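Phosphatase (Thermotoga maritima, PDB 1NF2) binds magnesium and probably acts as a phosphatase of the haloacid dehalogenase (HAD) family, with a distinctive substrate-binding domain. Local coordinates at residues E155-L160 against V174-P179; K147-D152 against P179-I184; L13-L18 against T248-G253; A68-P73 against R196-R201; A104-V109 against S141-T146. One frame throughout, in Å; residues are numbered along the deposited sequence.

Contact 1: residues E155-L160 against V174-P179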
# COMPACT_ATOMS: atom_id res chain seq x y z
N GLU A 155 -19.55 -9.87 12.73
CA GLU A 155 -19.73 -10.63 13.96
C GLU A 155 -18.63 -11.67 14.17
O GLU A 155 -17.77 -11.53 15.04
CB GLU A 155 -21.10 -11.31 13.95
CG GLU A 155 -21.38 -12.16 15.17
CD GLU A 155 -21.34 -11.37 16.46
OE1 GLU A 155 -21.62 -11.95 17.53
OE2 GLU A 155 -21.02 -10.16 16.41
N ARG A 156 -18.68 -12.73 13.36
CA ARG A 156 -17.72 -13.81 13.45
C ARG A 156 -16.29 -13.35 13.18
O ARG A 156 -15.34 -13.93 13.72
CB ARG A 156 -18.10 -14.93 12.47
CG ARG A 156 -17.62 -16.31 12.89
CD ARG A 156 -18.36 -17.41 12.15
NE ARG A 156 -17.64 -17.88 10.96
CZ ARG A 156 -16.59 -18.68 11.00
NH1 ARG A 156 -16.12 -19.11 12.16
NH2 ARG A 156 -16.00 -19.06 9.87
N LEU A 157 -16.14 -12.31 12.37
CA LEU A 157 -14.81 -11.80 12.05
C LEU A 157 -14.18 -11.15 13.29
O LEU A 157 -12.97 -11.21 13.48
CB LEU A 157 -14.88 -10.79 10.91
CG LEU A 157 -13.60 -10.64 10.07
CD1 LEU A 157 -13.30 -11.96 9.37
CD2 LEU A 157 -13.77 -9.53 9.05
N ASP A 158 -15.01 -10.53 14.12
CA ASP A 158 -14.52 -9.89 15.34
C ASP A 158 -14.01 -10.97 16.29
O ASP A 158 -13.10 -10.73 17.09
CB ASP A 158 -15.63 -9.10 16.04
CG ASP A 158 -15.79 -7.70 15.48
OD1 ASP A 158 -16.69 -6.98 15.96
OD2 ASP A 158 -15.01 -7.32 14.58
N GLU A 159 -14.60 -12.16 16.20
CA GLU A 159 -14.20 -13.28 17.04
C GLU A 159 -12.93 -13.90 16.48
O GLU A 159 -11.99 -14.18 17.22
CB GLU A 159 -15.33 -14.32 17.09
CG GLU A 159 -16.63 -13.77 17.66
CD GLU A 159 -17.77 -14.77 17.64
OE1 GLU A 159 -18.89 -14.41 18.07
OE2 GLU A 159 -17.56 -15.92 17.20
N LEU A 160 -12.89 -14.11 15.17
CA LEU A 160 -11.72 -14.68 14.54
C LEU A 160 -10.51 -13.79 14.80
O LEU A 160 -9.42 -14.28 15.10
CB LEU A 160 -11.95 -14.83 13.04
CG LEU A 160 -13.01 -15.86 12.67
CD1 LEU A 160 -13.16 -15.93 11.16
CD2 LEU A 160 -12.62 -17.22 13.23
N VAL A 174 -2.13 -8.76 12.85
CA VAL A 174 -3.51 -9.11 12.51
C VAL A 174 -4.45 -7.94 12.81
O VAL A 174 -4.49 -7.44 13.93
CB VAL A 174 -3.98 -10.35 13.31
CG1 VAL A 174 -3.08 -11.54 13.00
CG2 VAL A 174 -3.93 -10.06 14.79
N PHE A 175 -5.20 -7.50 11.81
CA PHE A 175 -6.12 -6.37 12.02
C PHE A 175 -7.27 -6.34 11.02
O PHE A 175 -7.19 -6.90 9.93
CB PHE A 175 -5.36 -5.04 11.95
CG PHE A 175 -4.85 -4.69 10.58
CD1 PHE A 175 -3.74 -5.34 10.04
CD2 PHE A 175 -5.49 -3.73 9.81
CE1 PHE A 175 -3.28 -5.05 8.75
CE2 PHE A 175 -5.05 -3.43 8.51
CZ PHE A 175 -3.94 -4.09 7.98
N LYS A 176 -8.35 -5.67 11.42
CA LYS A 176 -9.52 -5.53 10.58
C LYS A 176 -9.25 -4.34 9.67
O LYS A 176 -8.86 -3.27 10.14
CB LYS A 176 -10.76 -5.25 11.43
CG LYS A 176 -11.16 -6.37 12.37
CD LYS A 176 -11.93 -7.46 11.65
CE LYS A 176 -13.24 -6.93 11.09
NZ LYS A 176 -14.10 -6.31 12.13
N SER A 177 -9.44 -4.52 8.37
CA SER A 177 -9.22 -3.42 7.43
C SER A 177 -10.57 -2.73 7.29
O SER A 177 -10.65 -1.52 7.07
CB SER A 177 -8.75 -3.94 6.07
OG SER A 177 -9.72 -4.77 5.47
N PHE A 178 -11.62 -3.53 7.43
CA PHE A 178 -13.00 -3.07 7.36
C PHE A 178 -13.88 -4.08 8.08
O PHE A 178 -13.45 -5.20 8.37
CB PHE A 178 -13.44 -2.91 5.90
CG PHE A 178 -12.83 -1.71 5.22
CD1 PHE A 178 -12.98 -0.43 5.76
CD2 PHE A 178 -12.09 -1.85 4.05
CE1 PHE A 178 -12.40 0.68 5.16
CE2 PHE A 178 -11.50 -0.74 3.44
CZ PHE A 178 -11.66 0.53 3.99
N PRO A 179 -15.14 -3.71 8.38
CA PRO A 179 -16.08 -4.59 9.07
C PRO A 179 -16.09 -6.05 8.64
O PRO A 179 -16.28 -6.95 9.46
CB PRO A 179 -17.42 -3.90 8.82
CG PRO A 179 -17.04 -2.46 8.88
CD PRO A 179 -15.77 -2.42 8.06
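Lys-176 starts with CG beside its backbone N (chi1 -64°). Bends at chi2, chi3 and chi4 then curl its ammonium group round to Asp-158. Leu-157 swings CG opposite its own backbone N (chi1 -154°), and this sets CD2 against the folded lysine chain. Lys-176 NZ forms a salt bridge with Asp-158 OD2 at 2.8 Å and meets that oxygen almost in line with its C-O bond. The two side chains cross at about a right angle. Next to the charged pair, Leu-157 CD2 comes within 3.3 Å of Lys-176 CE, tighter than usual carbon contact. Leu-157 CD2 also lies 3.6 Å from Pro-179 O. The carboxylate is on the exposed side, while Leu-157 is buried. Past Lys-176 the chain turns a corner, where Ser-177 and Phe-178 form a classic beta bulge opposite Tyr-181. Helix 154-168 packs on the six-stranded sheet here: Leu-157 also touches Leu-150 of strand 147-151 and Leu-182 of strand 181-186, and Lys-176 belongs to the outermost strand 172-178.

Contact 2: residues K147-D152 against P179-I184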
# COMPACT_ATOMS: atom_id res chain seq x y z
N LYS A 147 0.38 -11.74 2.24
CA LYS A 147 -0.62 -11.60 3.28
C LYS A 147 -1.83 -12.50 3.10
O LYS A 147 -2.09 -13.02 2.02
CB LYS A 147 -1.06 -10.14 3.44
CG LYS A 147 -1.88 -9.57 2.31
CD LYS A 147 -2.35 -8.17 2.69
CE LYS A 147 -3.03 -7.46 1.54
NZ LYS A 147 -3.30 -6.03 1.90
N LEU A 148 -2.56 -12.68 4.19
CA LEU A 148 -3.75 -13.51 4.21
C LEU A 148 -4.89 -12.61 4.57
O LEU A 148 -4.71 -11.61 5.28
CB LEU A 148 -3.61 -14.62 5.26
CG LEU A 148 -2.44 -15.57 4.98
CD1 LEU A 148 -2.21 -16.50 6.16
CD2 LEU A 148 -2.73 -16.36 3.72
N LEU A 149 -6.08 -12.94 4.09
CA LEU A 149 -7.24 -12.14 4.38
C LEU A 149 -8.44 -13.05 4.59
O LEU A 149 -8.67 -13.97 3.81
CB LEU A 149 -7.51 -11.17 3.22
CG LEU A 149 -8.62 -10.14 3.40
CD1 LEU A 149 -8.44 -9.02 2.40
CD2 LEU A 149 -9.98 -10.80 3.23
N LEU A 150 -9.17 -12.80 5.66
CA LEU A 150 -10.36 -13.58 5.96
C LEU A 150 -11.57 -12.69 5.76
O LEU A 150 -11.55 -11.51 6.09
CB LEU A 150 -10.35 -14.08 7.41
CG LEU A 150 -9.52 -15.33 7.73
CD1 LEU A 150 -8.05 -15.07 7.45
CD2 LEU A 150 -9.74 -15.71 9.18
N ILE A 151 -12.63 -13.27 5.20
CA ILE A 151 -13.85 -12.52 4.95
C ILE A 151 -15.05 -13.22 5.61
O ILE A 151 -15.35 -14.38 5.32
CB ILE A 151 -14.08 -12.37 3.42
CG1 ILE A 151 -15.52 -11.95 3.13
CG2 ILE A 151 -13.73 -13.66 2.71
CD1 ILE A 151 -15.88 -10.58 3.61
N ASP A 152 -15.70 -12.50 6.53
CA ASP A 152 -16.86 -13.04 7.23
C ASP A 152 -17.72 -11.89 7.75
O ASP A 152 -17.38 -10.72 7.57
CB ASP A 152 -16.42 -13.93 8.40
CG ASP A 152 -17.38 -15.09 8.65
OD1 ASP A 152 -18.56 -14.83 8.98
OD2 ASP A 152 -16.95 -16.26 8.53
N PRO A 179 -15.14 -3.71 8.38
CA PRO A 179 -16.08 -4.59 9.07
C PRO A 179 -16.09 -6.05 8.64
O PRO A 179 -16.28 -6.95 9.46
CB PRO A 179 -17.42 -3.90 8.82
CG PRO A 179 -17.04 -2.46 8.88
CD PRO A 179 -15.77 -2.42 8.06
N THR A 180 -15.88 -6.30 7.35
CA THR A 180 -15.90 -7.67 6.86
C THR A 180 -14.56 -8.19 6.35
O THR A 180 -14.51 -9.26 5.75
CB THR A 180 -16.95 -7.83 5.75
OG1 THR A 180 -16.68 -6.89 4.70
CG2 THR A 180 -18.35 -7.60 6.30
N TYR A 181 -13.48 -7.45 6.58
CA TYR A 181 -12.16 -7.88 6.12
C TYR A 181 -11.13 -7.93 7.24
O TYR A 181 -10.87 -6.93 7.91
CB TYR A 181 -11.65 -6.98 4.99
CG TYR A 181 -12.60 -6.82 3.82
CD1 TYR A 181 -13.35 -7.90 3.36
CD2 TYR A 181 -12.74 -5.60 3.17
CE1 TYR A 181 -14.22 -7.77 2.28
CE2 TYR A 181 -13.61 -5.45 2.08
CZ TYR A 181 -14.35 -6.54 1.65
OH TYR A 181 -15.20 -6.41 0.57
N LEU A 182 -10.54 -9.11 7.43
CA LEU A 182 -9.52 -9.33 8.46
C LEU A 182 -8.22 -9.61 7.72
O LEU A 182 -8.17 -10.50 6.86
CB LEU A 182 -9.88 -10.54 9.31
CG LEU A 182 -9.49 -10.58 10.79
CD1 LEU A 182 -9.57 -12.02 11.27
CD2 LEU A 182 -8.09 -10.04 11.01
N GLU A 183 -7.17 -8.87 8.04
CA GLU A 183 -5.89 -9.05 7.37
C GLU A 183 -4.78 -9.54 8.28
O GLU A 183 -4.71 -9.16 9.44
CB GLU A 183 -5.43 -7.74 6.73
CG GLU A 183 -6.32 -7.21 5.62
CD GLU A 183 -5.71 -5.99 4.93
OE1 GLU A 183 -4.60 -6.11 4.37
OE2 GLU A 183 -6.34 -4.92 4.95
N ILE A 184 -3.91 -10.38 7.72
CA ILE A 184 -2.75 -10.90 8.43
C ILE A 184 -1.56 -10.53 7.55
O ILE A 184 -1.48 -10.98 6.41
CB ILE A 184 -2.78 -12.44 8.59
CG1 ILE A 184 -3.95 -12.86 9.46
CG2 ILE A 184 -1.49 -12.91 9.24
CD1 ILE A 184 -5.26 -12.85 8.77
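Leu-148 to Leu-150 run antiparallel to Leu-182 to Ile-184. The axes of strands 147-151 and 181-184 have a closest approach of 4.6 Å, and their directions are 159° apart. Leu-148/Ile-184 and Leu-150/Leu-182 are hydrogen-bonded pairs. Ile-184 N reaches Leu-148 O at 2.8 Å, and Leu-182 N reaches Leu-150 O at 2.9 Å. Leu-149/Glu-183 between them is a non-hydrogen-bonded pair, where Leu-149 CA lies 3.1 Å from Leu-182 O in a CA-H...O contact. These are interior, neighbouring strands of a six-stranded mixed sheet, consistent with the cap domain of Cof-type HAD phosphatases. One face carries Leu-148, Leu-150, Leu-182 and Ile-184, and helices 85-95 and 154-168 cover it. There Leu-150 CD1 meets Ile-184 CD1 at 3.8 Å. The other face holds Leu-149, Tyr-181 and Glu-183. On that side Lys-147, extended beyond CG, brings NZ to Glu-183 OE1 at 2.8 Å. This salt bridge uses the syn side of the carboxylate, 32° out of its plane. A leucine in place of Lys-147 would probably leave Glu-183 OE1 without its ammonium mate and Tyr-105 without its cation-pi partner. Leu-149 CD2 approaches Tyr-181 CD1 obliquely at 4.4 Å.

Contact 3: residues L13-L18 against T248-G253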
# COMPACT_ATOMS: atom_id res chain seq x y z
N LEU A 13 -3.34 11.25 -4.34
CA LEU A 13 -3.20 11.58 -5.76
C LEU A 13 -4.46 11.15 -6.51
O LEU A 13 -4.82 11.75 -7.52
CB LEU A 13 -1.99 10.86 -6.37
CG LEU A 13 -1.09 11.62 -7.37
CD1 LEU A 13 -0.41 10.60 -8.28
CD2 LEU A 13 -1.90 12.60 -8.20
N LEU A 14 -5.13 10.10 -6.03
CA LEU A 14 -6.36 9.62 -6.66
C LEU A 14 -7.55 10.28 -6.00
O LEU A 14 -7.58 10.43 -4.78
CB LEU A 14 -6.51 8.10 -6.51
CG LEU A 14 -5.43 7.20 -7.11
CD1 LEU A 14 -5.75 5.75 -6.77
CD2 LEU A 14 -5.35 7.41 -8.61
N ASN A 15 -8.54 10.69 -6.79
CA ASN A 15 -9.72 11.30 -6.19
C ASN A 15 -10.62 10.17 -5.71
O ASN A 15 -10.27 9.00 -5.83
CB ASN A 15 -10.44 12.23 -7.19
CG ASN A 15 -11.00 11.51 -8.42
OD1 ASN A 15 -11.28 12.14 -9.44
ND2 ASN A 15 -11.17 10.19 -8.33
N ASP A 16 -11.77 10.52 -5.15
CA ASP A 16 -12.69 9.51 -4.64
C ASP A 16 -13.19 8.53 -5.71
O ASP A 16 -13.74 7.49 -5.37
CB ASP A 16 -13.87 10.18 -3.93
CG ASP A 16 -13.48 10.73 -2.56
OD1 ASP A 16 -12.36 10.41 -2.09
OD2 ASP A 16 -14.28 11.48 -1.96
N ASN A 17 -13.01 8.86 -6.98
CA ASN A 17 -13.44 7.97 -8.05
C ASN A 17 -12.24 7.19 -8.57
O ASN A 17 -12.29 6.60 -9.64
CB ASN A 17 -14.09 8.75 -9.20
CG ASN A 17 -15.34 9.48 -8.76
OD1 ASN A 17 -16.19 8.93 -8.06
ND2 ASN A 17 -15.48 10.74 -9.19
N LEU A 18 -11.17 7.21 -7.78
CA LEU A 18 -9.93 6.51 -8.10
C LEU A 18 -9.24 6.97 -9.39
O LEU A 18 -8.55 6.19 -10.05
CB LEU A 18 -10.17 5.00 -8.16
CG LEU A 18 -10.65 4.33 -6.87
CD1 LEU A 18 -10.57 2.81 -7.04
CD2 LEU A 18 -9.79 4.77 -5.69
N THR A 248 -8.26 19.11 -0.97
CA THR A 248 -8.75 17.75 -0.95
C THR A 248 -8.24 16.95 -2.15
O THR A 248 -7.77 17.52 -3.13
CB THR A 248 -10.30 17.79 -0.91
OG1 THR A 248 -10.77 17.20 0.30
CG2 THR A 248 -10.90 17.12 -2.11
N ASN A 249 -8.33 15.62 -2.08
CA ASN A 249 -7.88 14.77 -3.17
C ASN A 249 -8.87 14.79 -4.34
O ASN A 249 -8.55 14.37 -5.45
CB ASN A 249 -7.67 13.33 -2.69
CG ASN A 249 -8.96 12.64 -2.28
OD1 ASN A 249 -9.22 11.50 -2.67
ND2 ASN A 249 -9.76 13.32 -1.48
N ASN A 250 -10.08 15.29 -4.08
CA ASN A 250 -11.12 15.39 -5.10
C ASN A 250 -10.89 16.61 -5.96
O ASN A 250 -11.40 16.73 -7.07
CB ASN A 250 -12.49 15.46 -4.45
CG ASN A 250 -12.91 14.13 -3.87
OD1 ASN A 250 -13.54 14.06 -2.82
ND2 ASN A 250 -12.57 13.06 -4.58
N ASP A 251 -10.12 17.55 -5.42
CA ASP A 251 -9.77 18.72 -6.18
C ASP A 251 -8.44 18.24 -6.72
O ASP A 251 -8.31 17.10 -7.17
CB ASP A 251 -9.56 19.92 -5.25
CG ASP A 251 -10.72 20.10 -4.29
OD1 ASP A 251 -11.87 20.24 -4.76
OD2 ASP A 251 -10.47 20.11 -3.06
N SER A 252 -7.44 19.10 -6.66
CA SER A 252 -6.12 18.71 -7.11
C SER A 252 -5.25 19.25 -6.00
O SER A 252 -4.39 20.11 -6.23
CB SER A 252 -5.80 19.34 -8.46
OG SER A 252 -6.61 18.78 -9.48
N GLY A 253 -5.53 18.77 -4.79
CA GLY A 253 -4.81 19.19 -3.61
C GLY A 253 -3.32 19.07 -3.80
O GLY A 253 -2.56 19.92 -3.32
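Asn-15 and Asn-249 make the buried, packed part of this contact. Asn-15 CB lies 3.3 Å from Asn-249 O, and Asn-15 CA makes a CA-H...O contact with Asn-249 O at 3.4 Å. Asn-249 is buried, and Asn-249 CB lies 3.6 Å from Leu-14 O. Two loops of the HAD core meet here. Residues 13-18 follow helix 9-13, just after the strand and helix that supply the magnesium ligands Asp-8 and Asp-10, and they close a type I turn with Leu-18 N bonded to Asn-15 O. Residues 248-253 lead from edge strand 244-245 into helix 253-258. The Asn-249 side chain is about 6 Å from that of Asp-214, another magnesium ligand, and Asn-249 N donates to Asn-233 OD1. The solvent side is polar and exposed, though its groups are also near each other. There Asp-16 and Asn-250 cross at about a right angle, with the carboxylate and amide planes 85° apart. The Asn-250 amide also lies against the backbone at Asp-16.

Contact 4: residues A68-P73 against R196-R201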
# COMPACT_ATOMS: atom_id res chain seq x y z
N ALA A 68 5.58 -3.67 2.17
CA ALA A 68 6.15 -5.00 2.00
C ALA A 68 6.95 -5.12 0.70
O ALA A 68 7.90 -5.90 0.62
CB ALA A 68 5.05 -6.07 2.04
N ILE A 69 6.56 -4.35 -0.31
CA ILE A 69 7.28 -4.38 -1.57
C ILE A 69 7.85 -3.03 -1.99
O ILE A 69 7.17 -2.00 -1.91
CB ILE A 69 6.38 -4.90 -2.71
CG1 ILE A 69 6.16 -6.41 -2.51
CG2 ILE A 69 7.00 -4.62 -4.07
CD1 ILE A 69 5.48 -7.10 -3.67
N VAL A 70 9.11 -3.05 -2.41
CA VAL A 70 9.78 -1.85 -2.92
C VAL A 70 10.24 -2.25 -4.31
O VAL A 70 10.98 -3.21 -4.49
CB VAL A 70 11.00 -1.44 -2.06
CG1 VAL A 70 11.71 -0.25 -2.70
CG2 VAL A 70 10.55 -1.07 -0.66
N TYR A 71 9.78 -1.50 -5.31
CA TYR A 71 10.12 -1.78 -6.70
C TYR A 71 10.82 -0.63 -7.41
O TYR A 71 10.49 0.54 -7.20
CB TYR A 71 8.83 -2.16 -7.43
CG TYR A 71 8.84 -1.99 -8.94
CD1 TYR A 71 8.76 -0.71 -9.52
CD2 TYR A 71 8.90 -3.09 -9.79
CE1 TYR A 71 8.74 -0.55 -10.90
CE2 TYR A 71 8.88 -2.94 -11.17
CZ TYR A 71 8.80 -1.66 -11.72
OH TYR A 71 8.76 -1.51 -13.09
N LEU A 72 11.80 -0.96 -8.25
CA LEU A 72 12.54 0.01 -9.04
C LEU A 72 12.35 -0.36 -10.50
O LEU A 72 12.52 -1.52 -10.88
CB LEU A 72 14.05 -0.01 -8.71
CG LEU A 72 14.47 0.62 -7.38
CD1 LEU A 72 15.99 0.63 -7.27
CD2 LEU A 72 13.93 2.03 -7.30
N PRO A 73 11.98 0.62 -11.34
CA PRO A 73 11.75 0.41 -12.77
C PRO A 73 12.81 -0.45 -13.45
O PRO A 73 12.51 -1.26 -14.33
CB PRO A 73 11.71 1.83 -13.33
CG PRO A 73 11.09 2.60 -12.19
CD PRO A 73 11.84 2.05 -11.00
N ARG A 196 12.48 4.51 3.93
CA ARG A 196 13.81 4.67 4.49
C ARG A 196 14.79 3.75 3.75
O ARG A 196 15.92 4.13 3.47
CB ARG A 196 13.82 4.32 5.98
CG ARG A 196 15.10 4.74 6.67
CD ARG A 196 15.36 3.88 7.89
NE ARG A 196 14.36 4.04 8.93
CZ ARG A 196 14.03 3.07 9.79
NH1 ARG A 196 14.61 1.89 9.72
NH2 ARG A 196 13.12 3.30 10.73
N PHE A 197 14.33 2.55 3.44
CA PHE A 197 15.12 1.55 2.73
C PHE A 197 15.45 2.06 1.32
O PHE A 197 16.58 1.94 0.83
CB PHE A 197 14.32 0.25 2.63
CG PHE A 197 15.01 -0.84 1.87
CD1 PHE A 197 15.88 -1.72 2.52
CD2 PHE A 197 14.79 -1.00 0.51
CE1 PHE A 197 16.52 -2.73 1.82
CE2 PHE A 197 15.44 -2.01 -0.21
CZ PHE A 197 16.30 -2.88 0.45
N LEU A 198 14.43 2.60 0.66
CA LEU A 198 14.57 3.13 -0.69
C LEU A 198 15.59 4.27 -0.67
O LEU A 198 16.43 4.38 -1.57
CB LEU A 198 13.22 3.65 -1.17
CG LEU A 198 13.21 4.30 -2.55
CD1 LEU A 198 13.71 3.31 -3.61
CD2 LEU A 198 11.80 4.75 -2.86
N ARG A 199 15.52 5.09 0.37
CA ARG A 199 16.41 6.22 0.55
C ARG A 199 17.88 5.77 0.63
O ARG A 199 18.76 6.36 -0.00
CB ARG A 199 16.02 6.96 1.83
CG ARG A 199 16.38 8.42 1.84
CD ARG A 199 15.86 9.07 3.10
NE ARG A 199 16.59 8.61 4.27
CZ ARG A 199 16.14 8.72 5.51
NH1 ARG A 199 14.95 9.27 5.73
NH2 ARG A 199 16.86 8.28 6.53
N GLU A 200 18.14 4.75 1.44
CA GLU A 200 19.48 4.22 1.59
C GLU A 200 19.99 3.69 0.25
O GLU A 200 21.14 3.91 -0.14
CB GLU A 200 19.48 3.09 2.62
CG GLU A 200 20.27 3.42 3.87
CD GLU A 200 21.74 3.55 3.57
OE1 GLU A 200 22.48 4.10 4.41
OE2 GLU A 200 22.17 3.08 2.49
N ARG A 201 19.12 2.98 -0.45
CA ARG A 201 19.43 2.40 -1.75
C ARG A 201 19.78 3.46 -2.80
O ARG A 201 20.81 3.38 -3.47
CB ARG A 201 18.21 1.61 -2.23
CG ARG A 201 18.51 0.43 -3.13
CD ARG A 201 19.03 0.83 -4.49
NE ARG A 201 19.21 -0.35 -5.33
CZ ARG A 201 19.71 -0.33 -6.56
NH1 ARG A 201 20.10 0.82 -7.11
NH2 ARG A 201 19.82 -1.46 -7.25
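Leu-198 CD1 is the point where helix 196-201 meets two strand residues at once. Leu-198 CD1 lies 3.9 Å from Leu-72 CD2 and 4.2 Å from Val-70 CG1. Leu-198 places CG opposite its backbone N (chi1 177°), which carries this methyl toward the strand. One turn along, the other branch of Leu-72 packs on Arg-201. Leu-72 CD1 stands 3.8 Å above the Arg-201 guanidinium plane, over the centre of one face. Val-70 CG2 approaches Phe-197 CD2 obliquely at 4.4 Å. In the next shell, Arg-201 NH2 forms a salt bridge with Glu-75 OE1, which would help fix the turn of the guanidinium over Leu-72. Val-70 also rests on Ala-194, and Leu-72 on Met-202. Val-70 and Leu-72 both touch Ile-78 of the neighbouring strand 76-80. The backbone is spaced to match: the strand 69-72 and helix 196-201 axes run 33° apart with a closest approach of 9.8 Å. This is helix-on-sheet packing in the Rossmann-like HAD core, where helix 191-202 covers strand 69-72. Between the two segments the chemistry is apolar contact. Shape therefore sets the fit, and the one charged group takes part through its flat face while its charge is met by Glu-75.

Contact 5: residues A104-V109 against S141-T146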
# COMPACT_ATOMS: atom_id res chain seq x y z
N ALA A 104 -5.32 -15.70 -0.30
CA ALA A 104 -3.90 -15.42 -0.10
C ALA A 104 -3.29 -14.61 -1.24
O ALA A 104 -3.64 -14.79 -2.41
CB ALA A 104 -3.13 -16.73 0.07
N TYR A 105 -2.36 -13.73 -0.89
CA TYR A 105 -1.65 -12.91 -1.86
C TYR A 105 -0.29 -13.55 -2.08
O TYR A 105 0.60 -13.44 -1.24
CB TYR A 105 -1.48 -11.49 -1.33
CG TYR A 105 -2.75 -10.67 -1.39
CD1 TYR A 105 -3.08 -9.96 -2.54
CD2 TYR A 105 -3.61 -10.59 -0.30
CE1 TYR A 105 -4.24 -9.19 -2.60
CE2 TYR A 105 -4.77 -9.83 -0.35
CZ TYR A 105 -5.08 -9.13 -1.51
OH TYR A 105 -6.22 -8.36 -1.57
N ILE A 106 -0.13 -14.22 -3.22
CA ILE A 106 1.11 -14.92 -3.52
C ILE A 106 1.77 -14.45 -4.81
O ILE A 106 1.22 -14.62 -5.90
CB ILE A 106 0.85 -16.43 -3.63
CG1 ILE A 106 0.29 -16.94 -2.30
CG2 ILE A 106 2.12 -17.16 -4.03
CD1 ILE A 106 -0.26 -18.34 -2.38
N ASP A 107 2.96 -13.88 -4.69
CA ASP A 107 3.69 -13.39 -5.85
C ASP A 107 2.86 -12.44 -6.69
O ASP A 107 2.85 -12.52 -7.92
CB ASP A 107 4.17 -14.56 -6.70
CG ASP A 107 5.65 -14.82 -6.54
OD1 ASP A 107 6.44 -13.99 -7.03
OD2 ASP A 107 6.02 -15.84 -5.91
N ASP A 108 2.13 -11.56 -6.01
CA ASP A 108 1.31 -10.56 -6.66
C ASP A 108 0.06 -11.07 -7.37
O ASP A 108 -0.35 -10.51 -8.38
CB ASP A 108 2.17 -9.73 -7.62
CG ASP A 108 1.82 -8.26 -7.59
OD1 ASP A 108 1.38 -7.78 -6.53
OD2 ASP A 108 2.00 -7.59 -8.63
N VAL A 109 -0.52 -12.14 -6.84
CA VAL A 109 -1.75 -12.72 -7.40
C VAL A 109 -2.67 -13.09 -6.24
O VAL A 109 -2.23 -13.71 -5.27
CB VAL A 109 -1.46 -13.99 -8.25
CG1 VAL A 109 -2.77 -14.56 -8.80
CG2 VAL A 109 -0.52 -13.66 -9.39
N SER A 141 1.74 -22.82 1.86
CA SER A 141 2.66 -23.58 2.71
C SER A 141 4.03 -23.82 2.09
O SER A 141 4.99 -24.08 2.80
CB SER A 141 2.02 -24.92 3.08
OG SER A 141 0.85 -24.72 3.86
N LYS A 142 4.11 -23.72 0.77
CA LYS A 142 5.38 -23.95 0.08
C LYS A 142 5.91 -22.76 -0.72
O LYS A 142 7.04 -22.80 -1.21
CB LYS A 142 5.24 -25.18 -0.84
CG LYS A 142 6.30 -25.28 -1.93
CD LYS A 142 6.39 -26.67 -2.53
CE LYS A 142 7.06 -27.64 -1.57
NZ LYS A 142 7.37 -28.94 -2.22
N MET A 143 5.13 -21.70 -0.85
CA MET A 143 5.59 -20.56 -1.63
C MET A 143 5.66 -19.27 -0.84
O MET A 143 6.29 -18.30 -1.26
CB MET A 143 4.69 -20.39 -2.85
CG MET A 143 5.34 -19.65 -4.00
SD MET A 143 5.00 -20.53 -5.54
CE MET A 143 3.33 -20.89 -5.30
N GLY A 144 5.01 -19.26 0.32
CA GLY A 144 5.01 -18.06 1.14
C GLY A 144 3.93 -17.12 0.62
O GLY A 144 3.49 -17.26 -0.52
N THR A 145 3.52 -16.17 1.44
CA THR A 145 2.49 -15.23 1.03
C THR A 145 2.78 -13.84 1.58
O THR A 145 3.38 -13.70 2.65
CB THR A 145 1.12 -15.69 1.54
OG1 THR A 145 0.12 -14.76 1.13
CG2 THR A 145 1.13 -15.76 3.06
N THR A 146 2.37 -12.82 0.83
CA THR A 146 2.58 -11.44 1.26
C THR A 146 1.59 -11.19 2.38
O THR A 146 1.89 -10.51 3.36
CB THR A 146 2.32 -10.44 0.12
OG1 THR A 146 3.17 -10.74 -0.99
CG2 THR A 146 2.58 -9.01 0.58
O HOH W 1 4.38 -13.43 -2.16
O HOH W 2 1.80 -10.57 -3.27
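Ile-106 lies across both Met-143 and Thr-145, at about a right angle to each. Ile-106 CG2 faces Met-143 CG at 4.1 Å. On the other branch, Ile-106 CG1 faces Gly-144 O at 3.7 Å. Gly-144 has positive phi, and a side chain there would jam against Met-143 O. An alanine at Ile-106 would probably open a gap beside Met-143 and the Gly-144 carbonyl, and would lose the packing on Leu-136, Leu-139 and Val-140. Thr-145 holds OG1 opposite its backbone N (chi1 -179°). In this position Thr-145 OG1 lies 2.8 Å from Tyr-105 O, with Lys-147 O as another acceptor near it. Tyr-105 O takes the backbone N-H of Thr-146, with Thr-146 N at 2.8 Å, almost head-on, and a C=O...N angle of 170°. The ring of Tyr-105 leads away from residues 141-146, and its OH bonds to Tyr-122 OH. Thr-146 OG1 turns to two waters. One accepts from Asp-107 N and the other from Asp-108 N, each at 2.9 Å. These waters tie the threonine to a tight turn, in which Ile-106 N bonds to Val-109 O. The turn joins strands 102-105 and 110-112. Helix 136-143 ends beside it, and the chain after Gly-144 passes beside the turn into strand 147-151, the next neighbour of strand 102-105.

Contacts 1, 2 and 5 all reach the six-stranded sheet, while contacts 3 and 4 belong to the part built on the eight-stranded one. Contacts 1 and 2 touch and share Pro-179. Contact 5 joins contact 2 where strands 102-105 and 147-151 are neighbours. Contacts 4 and 5 are buried, yet contact 4 is apolar and contact 5 combines Ile-106 packing with one backbone bond and bridging waters. Contact 2 is partly buried and is the most extensive in backbone bonding. Contact 1 is at the surface and carries a salt bridge, as contact 2 does. Contact 3, partly buried, is mainly polar and lies nearest the bound magnesium ion. Contact 4 is remote from the annotated sites.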